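PDB 6N7M: uncharacterized protein from Peptoclostridium difficile, which is of unknown function but is probably exported from the cell, its ordered part folding as an antiparallel pair of helices. Local coordinates for residues 34-38 / 76-80; 40-44 / 72-76. All blocks are in the same frame, centred on the assembly; numbering follows the deposited sequence.

Contact 1: 34-38 / 76-80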
loop_
_atom_site.group_PDB
_atom_site.type_symbol
_atom_site.label_atom_id
_atom_site.label_comp_id
_atom_site.label_asym_id
_atom_site.label_seq_id
_atom_site.Cartn_x
_atom_site.Cartn_y
_atom_site.Cartn_z
ATOM N N HIS A 34 9.930 -1.138 1.695
ATOM C CA HIS A 34 9.314 -1.994 0.664
ATOM C C HIS A 34 9.106 -3.392 1.196
ATOM O O HIS A 34 9.716 -3.746 2.152
ATOM C CB HIS A 34 10.135 -1.983 -0.614
ATOM C CG HIS A 34 11.525 -2.457 -0.431
ATOM N ND1 HIS A 34 12.511 -1.668 0.084
ATOM C CD2 HIS A 34 12.097 -3.635 -0.717
ATOM C CE1 HIS A 34 13.627 -2.337 0.109
ATOM N NE2 HIS A 34 13.398 -3.535 -0.390
ATOM N N TYR A 35 8.247 -4.129 0.535
ATOM C CA TYR A 35 7.902 -5.505 0.946
ATOM C C TYR A 35 9.032 -6.497 0.698
ATOM O O TYR A 35 9.762 -6.363 -0.315
ATOM C CB TYR A 35 6.723 -6.024 0.127
ATOM C CG TYR A 35 5.377 -5.507 0.550
ATOM C CD1 TYR A 35 4.730 -6.077 1.627
ATOM C CD2 TYR A 35 4.741 -4.491 -0.142
ATOM C CE1 TYR A 35 3.456 -5.697 2.002
ATOM C CE2 TYR A 35 3.479 -4.070 0.242
ATOM C CZ TYR A 35 2.840 -4.673 1.318
ATOM O OH TYR A 35 1.601 -4.289 1.715
ATOM N N THR A 36 9.051 -7.506 1.547
ATOM C CA THR A 36 9.915 -8.693 1.325
ATOM C C THR A 36 9.033 -9.638 0.513
ATOM O O THR A 36 7.818 -9.412 0.446
ATOM C CB THR A 36 10.389 -9.383 2.612
ATOM O OG1 THR A 36 9.295 -9.999 3.290
ATOM C CG2 THR A 36 11.061 -8.439 3.587
ATOM N N TYR A 37 9.643 -10.634 -0.107
ATOM C CA TYR A 37 8.859 -11.617 -0.872
ATOM C C TYR A 37 7.831 -12.241 0.076
ATOM O O TYR A 37 6.637 -12.351 -0.281
ATOM C CB TYR A 37 9.811 -12.645 -1.477
ATOM C CG TYR A 37 9.092 -13.671 -2.302
ATOM C CD1 TYR A 37 8.447 -14.736 -1.720
ATOM C CD2 TYR A 37 8.995 -13.509 -3.671
ATOM C CE1 TYR A 37 7.763 -15.661 -2.489
ATOM C CE2 TYR A 37 8.302 -14.418 -4.457
ATOM C CZ TYR A 37 7.683 -15.494 -3.859
ATOM O OH TYR A 37 6.990 -16.363 -4.639
ATOM N N GLU A 38 8.282 -12.656 1.262
ATOM C CA GLU A 38 7.374 -13.341 2.227
ATOM C C GLU A 38 6.212 -12.429 2.627
ATOM O O GLU A 38 5.081 -12.936 2.705
ATOM C CB GLU A 38 8.143 -13.766 3.470
ATOM C CG GLU A 38 7.291 -14.334 4.587
ATOM C CD GLU A 38 8.099 -15.020 5.679
ATOM O OE1 GLU A 38 9.154 -15.616 5.367
ATOM O OE2 GLU A 38 7.693 -14.920 6.844
ATOM N N LEU A 76 4.959 -10.062 -7.358
ATOM C CA LEU A 76 5.620 -10.891 -6.323
ATOM C C LEU A 76 6.810 -11.614 -6.948
ATOM O O LEU A 76 7.876 -11.631 -6.350
ATOM C CB LEU A 76 4.624 -11.910 -5.767
ATOM C CG LEU A 76 5.178 -12.891 -4.752
ATOM C CD1 LEU A 76 5.631 -12.203 -3.484
ATOM C CD2 LEU A 76 4.177 -13.981 -4.451
ATOM N N GLU A 77 6.602 -12.225 -8.115
ATOM C CA GLU A 77 7.681 -12.974 -8.804
ATOM C C GLU A 77 8.786 -11.989 -9.193
ATOM O O GLU A 77 9.956 -12.376 -9.119
ATOM C CB GLU A 77 7.109 -13.736 -10.001
ATOM C CG GLU A 77 8.102 -14.672 -10.646
ATOM C CD GLU A 77 8.647 -15.740 -9.718
ATOM O OE1 GLU A 77 8.283 -15.723 -8.533
ATOM O OE2 GLU A 77 9.451 -16.578 -10.183
ATOM N N LYS A 78 8.438 -10.751 -9.543
ATOM C CA LYS A 78 9.478 -9.747 -9.910
ATOM C C LYS A 78 10.307 -9.386 -8.671
ATOM O O LYS A 78 11.453 -8.961 -8.826
ATOM C CB LYS A 78 8.874 -8.540 -10.614
ATOM C CG LYS A 78 8.429 -8.787 -12.058
ATOM C CD LYS A 78 7.745 -7.566 -12.628
ATOM C CE LYS A 78 7.074 -7.807 -13.961
ATOM N NZ LYS A 78 6.168 -6.684 -14.299
ATOM N N ILE A 79 9.743 -9.496 -7.475
ATOM C CA ILE A 79 10.552 -9.239 -6.245
ATOM C C ILE A 79 11.704 -10.249 -6.222
ATOM O O ILE A 79 12.820 -9.842 -6.057
ATOM C CB ILE A 79 9.698 -9.343 -4.960
ATOM C CG1 ILE A 79 8.658 -8.234 -4.861
ATOM C CG2 ILE A 79 10.569 -9.393 -3.738
ATOM C CD1 ILE A 79 7.787 -8.369 -3.621
ATOM N N LYS A 80 11.405 -11.525 -6.488
ATOM C CA LYS A 80 12.403 -12.610 -6.507
ATOM C C LYS A 80 13.347 -12.508 -7.730
ATOM O O LYS A 80 14.557 -12.683 -7.555
ATOM C CB LYS A 80 11.634 -13.929 -6.578
ATOM C CG LYS A 80 12.476 -15.180 -6.605
ATOM C CD LYS A 80 11.640 -16.446 -6.723
ATOM C CE LYS A 80 12.503 -17.683 -6.674
ATOM N NZ LYS A 80 11.723 -18.931 -6.831
HETATM O O HOH W 1 5.953 -15.693 -7.028
#

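Contact 2: 40-44 / 72-76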
loop_
_atom_site.group_PDB
_atom_site.type_symbol
_atom_site.label_atom_id
_atom_site.label_comp_id
_atom_site.label_asym_id
_atom_site.label_seq_id
_atom_site.Cartn_x
_atom_site.Cartn_y
_atom_site.Cartn_z
ATOM N N TYR A 40 4.921 -9.868 1.008
ATOM C CA TYR A 40 3.980 -9.579 -0.089
ATOM C C TYR A 40 3.174 -10.827 -0.430
ATOM O O TYR A 40 1.972 -10.714 -0.757
ATOM C CB TYR A 40 4.735 -9.036 -1.283
ATOM C CG TYR A 40 3.864 -8.293 -2.251
ATOM C CD1 TYR A 40 3.195 -7.137 -1.880
ATOM C CD2 TYR A 40 3.732 -8.724 -3.561
ATOM C CE1 TYR A 40 2.389 -6.452 -2.767
ATOM C CE2 TYR A 40 2.942 -8.041 -4.468
ATOM C CZ TYR A 40 2.277 -6.893 -4.077
ATOM O OH TYR A 40 1.518 -6.187 -4.962
ATOM N N ALA A 41 3.815 -11.984 -0.330
ATOM C CA ALA A 41 3.081 -13.247 -0.577
ATOM C C ALA A 41 1.959 -13.346 0.464
ATOM O O ALA A 41 0.845 -13.728 0.088
ATOM C CB ALA A 41 4.017 -14.425 -0.499
ATOM N N LYS A 42 2.246 -12.950 1.717
ATOM C CA LYS A 42 1.215 -13.045 2.792
ATOM C C LYS A 42 0.088 -12.048 2.517
ATOM O O LYS A 42 -1.118 -12.396 2.742
ATOM C CB LYS A 42 1.818 -12.773 4.163
ATOM C CG LYS A 42 0.879 -13.072 5.323
ATOM C CD LYS A 42 1.466 -12.717 6.690
ATOM C CE LYS A 42 2.713 -13.490 7.056
ATOM N NZ LYS A 42 3.283 -12.998 8.333
ATOM N N HIS A 43 0.462 -10.849 2.086
ATOM C CA HIS A 43 -0.526 -9.788 1.775
ATOM C C HIS A 43 -1.476 -10.274 0.673
ATOM O O HIS A 43 -2.742 -10.108 0.820
ATOM C CB HIS A 43 0.210 -8.473 1.472
ATOM C CG HIS A 43 -0.680 -7.402 0.973
ATOM N ND1 HIS A 43 -1.621 -6.794 1.772
ATOM C CD2 HIS A 43 -0.791 -6.833 -0.239
ATOM C CE1 HIS A 43 -2.308 -5.937 1.056
ATOM N NE2 HIS A 43 -1.804 -5.926 -0.164
ATOM N N ILE A 44 -0.912 -10.889 -0.362
ATOM C CA ILE A 44 -1.708 -11.427 -1.497
ATOM C C ILE A 44 -2.662 -12.497 -0.990
ATOM O O ILE A 44 -3.804 -12.489 -1.424
ATOM C CB ILE A 44 -0.783 -11.970 -2.609
ATOM C CG1 ILE A 44 -0.081 -10.814 -3.334
ATOM C CG2 ILE A 44 -1.542 -12.875 -3.578
ATOM C CD1 ILE A 44 1.030 -11.256 -4.250
HETATM N N MSE A 72 -0.753 -8.595 -8.888
HETATM C CA MSE A 72 0.131 -8.649 -7.698
HETATM C C MSE A 72 1.000 -9.916 -7.733
HETATM O O MSE A 72 2.168 -9.840 -7.326
HETATM C CB MSE A 72 -0.722 -8.512 -6.430
HETATM C CG MSE A 72 -1.483 -7.246 -6.373
HETATM SE SE MSE A 72 -2.707 -7.276 -4.866
HETATM C CE MSE A 72 -1.472 -7.198 -3.367
ATOM N N GLU A 73 0.442 -11.057 -8.148
ATOM C CA GLU A 73 1.242 -12.308 -8.260
ATOM C C GLU A 73 2.415 -12.107 -9.241
ATOM O O GLU A 73 3.513 -12.659 -8.970
ATOM C CB GLU A 73 0.336 -13.474 -8.648
ATOM C CG GLU A 73 -0.635 -13.860 -7.565
ATOM C CD GLU A 73 -1.762 -14.774 -8.020
ATOM O OE1 GLU A 73 -1.891 -14.993 -9.240
ATOM O OE2 GLU A 73 -2.513 -15.246 -7.158
ATOM N N GLN A 74 2.206 -11.349 -10.327
ATOM C CA GLN A 74 3.301 -11.054 -11.286
ATOM C C GLN A 74 4.349 -10.171 -10.600
ATOM O O GLN A 74 5.550 -10.414 -10.807
ATOM C CB GLN A 74 2.782 -10.351 -12.542
ATOM C CG GLN A 74 1.867 -11.226 -13.391
ATOM C CD GLN A 74 1.246 -10.424 -14.510
ATOM O OE1 GLN A 74 1.258 -9.193 -14.501
ATOM N NE2 GLN A 74 0.677 -11.111 -15.480
ATOM N N GLU A 75 3.904 -9.206 -9.785
ATOM C CA GLU A 75 4.852 -8.304 -9.066
ATOM C C GLU A 75 5.625 -9.124 -8.028
ATOM O O GLU A 75 6.817 -8.872 -7.854
ATOM C CB GLU A 75 4.122 -7.120 -8.412
ATOM C CG GLU A 75 3.612 -6.068 -9.373
ATOM C CD GLU A 75 2.649 -5.068 -8.752
ATOM O OE1 GLU A 75 2.195 -4.177 -9.486
ATOM O OE2 GLU A 75 2.279 -5.230 -7.554
ATOM N N LEU A 76 4.959 -10.062 -7.358
ATOM C CA LEU A 76 5.620 -10.891 -6.323
ATOM C C LEU A 76 6.810 -11.614 -6.948
ATOM O O LEU A 76 7.876 -11.631 -6.350
ATOM C CB LEU A 76 4.624 -11.910 -5.767
ATOM C CG LEU A 76 5.178 -12.891 -4.752
ATOM C CD1 LEU A 76 5.631 -12.203 -3.484
ATOM C CD2 LEU A 76 4.177 -13.981 -4.451
#

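Contact 1: 34-38 / 76-80
The ring of Y37 lies across the side chain of L76, whose methyl CD1 stands 3.7 Å from the ring centroid and 15° off the normal, a CH-pi contact over one face. The branch carbon comes close as well, with L76 CG 3.5 Å from Y37 CE2, and the two side chains cross at about a right angle. With CG anti to the backbone N (chi1 -179°), Y37 reaches over helix 62-82 and drops as a knob into the hole formed by L76, E77, I79 and K80. I79 CG2 lies at the ring's edge, 4.0 Å from Y37 CB, while K80 adds its CB at 3.9 Å from Y37 CD2. E77 adopts two conformations, and in one of them a water 2.7 Å from Y37 OH donates to E77 OE1 at 2.8 Å. Further out, T36 is the N-cap of helix 37-51, its OG1 accepting from the backbone N of E39, which fixes the start of the helix that carries Y37. The contact is thus apolar in character, the aromatic face resting on L76 CD1 with no direct hydrogen bond across, and the water link is at most a partial addition.

Contact 2: 40-44 / 72-76
Y40 OH approaches the carboxylate of E75, 2.9 Å from OE2, in a weak hydrogen bond made in one of the two conformers of the glutamate. Ring and carboxylate planes are 32° apart. The glutamate chain is extended beyond CG, which carries its acid group along to the phenol. The same hydroxyl oxygen packs against the aliphatic start of M72, a selenomethionine, with CG at 3.5 Å, so the polar end of the buried tyrosine has the carboxylate and the start of the M72 chain at roughly a right angle to each other. M72 bends at its last torsion (chi3 69°), and its methyl CE turns toward helix 37-51. There it comes 3.8 Å from Y40 CZ; its separation from H43 CD2, 3.2 Å, is unusually short and doubtful in detail. The M72 chain crosses both aromatic side chains at about a right angle.

Helices 37-51 and 62-82 form an antiparallel helical hairpin here, the short segments running at 167° with their axes 10.2 Å apart, and these residues make up the seam between them, which M72 continues by packing on L47 of helix 37-51. I44 and M72 run alongside each other in opposite senses. I44 CG1 also lies over one face of the Y40 ring, offset toward the rim, and I44 CD1 reaches the backbone O of M72 at 3.6 Å. One turn further along helix 62-82, L76 presents CB in the plane of the Y40 ring, at its edge, while its CD1 comes 3.6 Å from the backbone N of A41 and its CD2 meets A41 CB at 4.0 Å. Outside the seam, I86 touches Y40, and E75 meets both L84 and I86.

Both contacts join helix 37-51 to helix 62-82, and they share L76, whose methyls serve Y37 in contact 1 and A41 in contact 2. Contact 1 lies at the surface, its centre about 10 Å from the centre of the chain, with none of its touching residues buried; contact 2, its centre about 5 Å from that of the chain, is partly buried, with Y40, I44 and M72 buried among its touching residues. The difference shows in the tyrosines: in one conformer of each glutamate, the outer tyrosine meets its partner through water, the inner one directly, though weakly. The contacts, their centres about 7 Å apart, also touch each other, Y35 CD2 lying 3.5 Å from Y40 CD1 and I79 CD1 3.9 Å from Y40 CB.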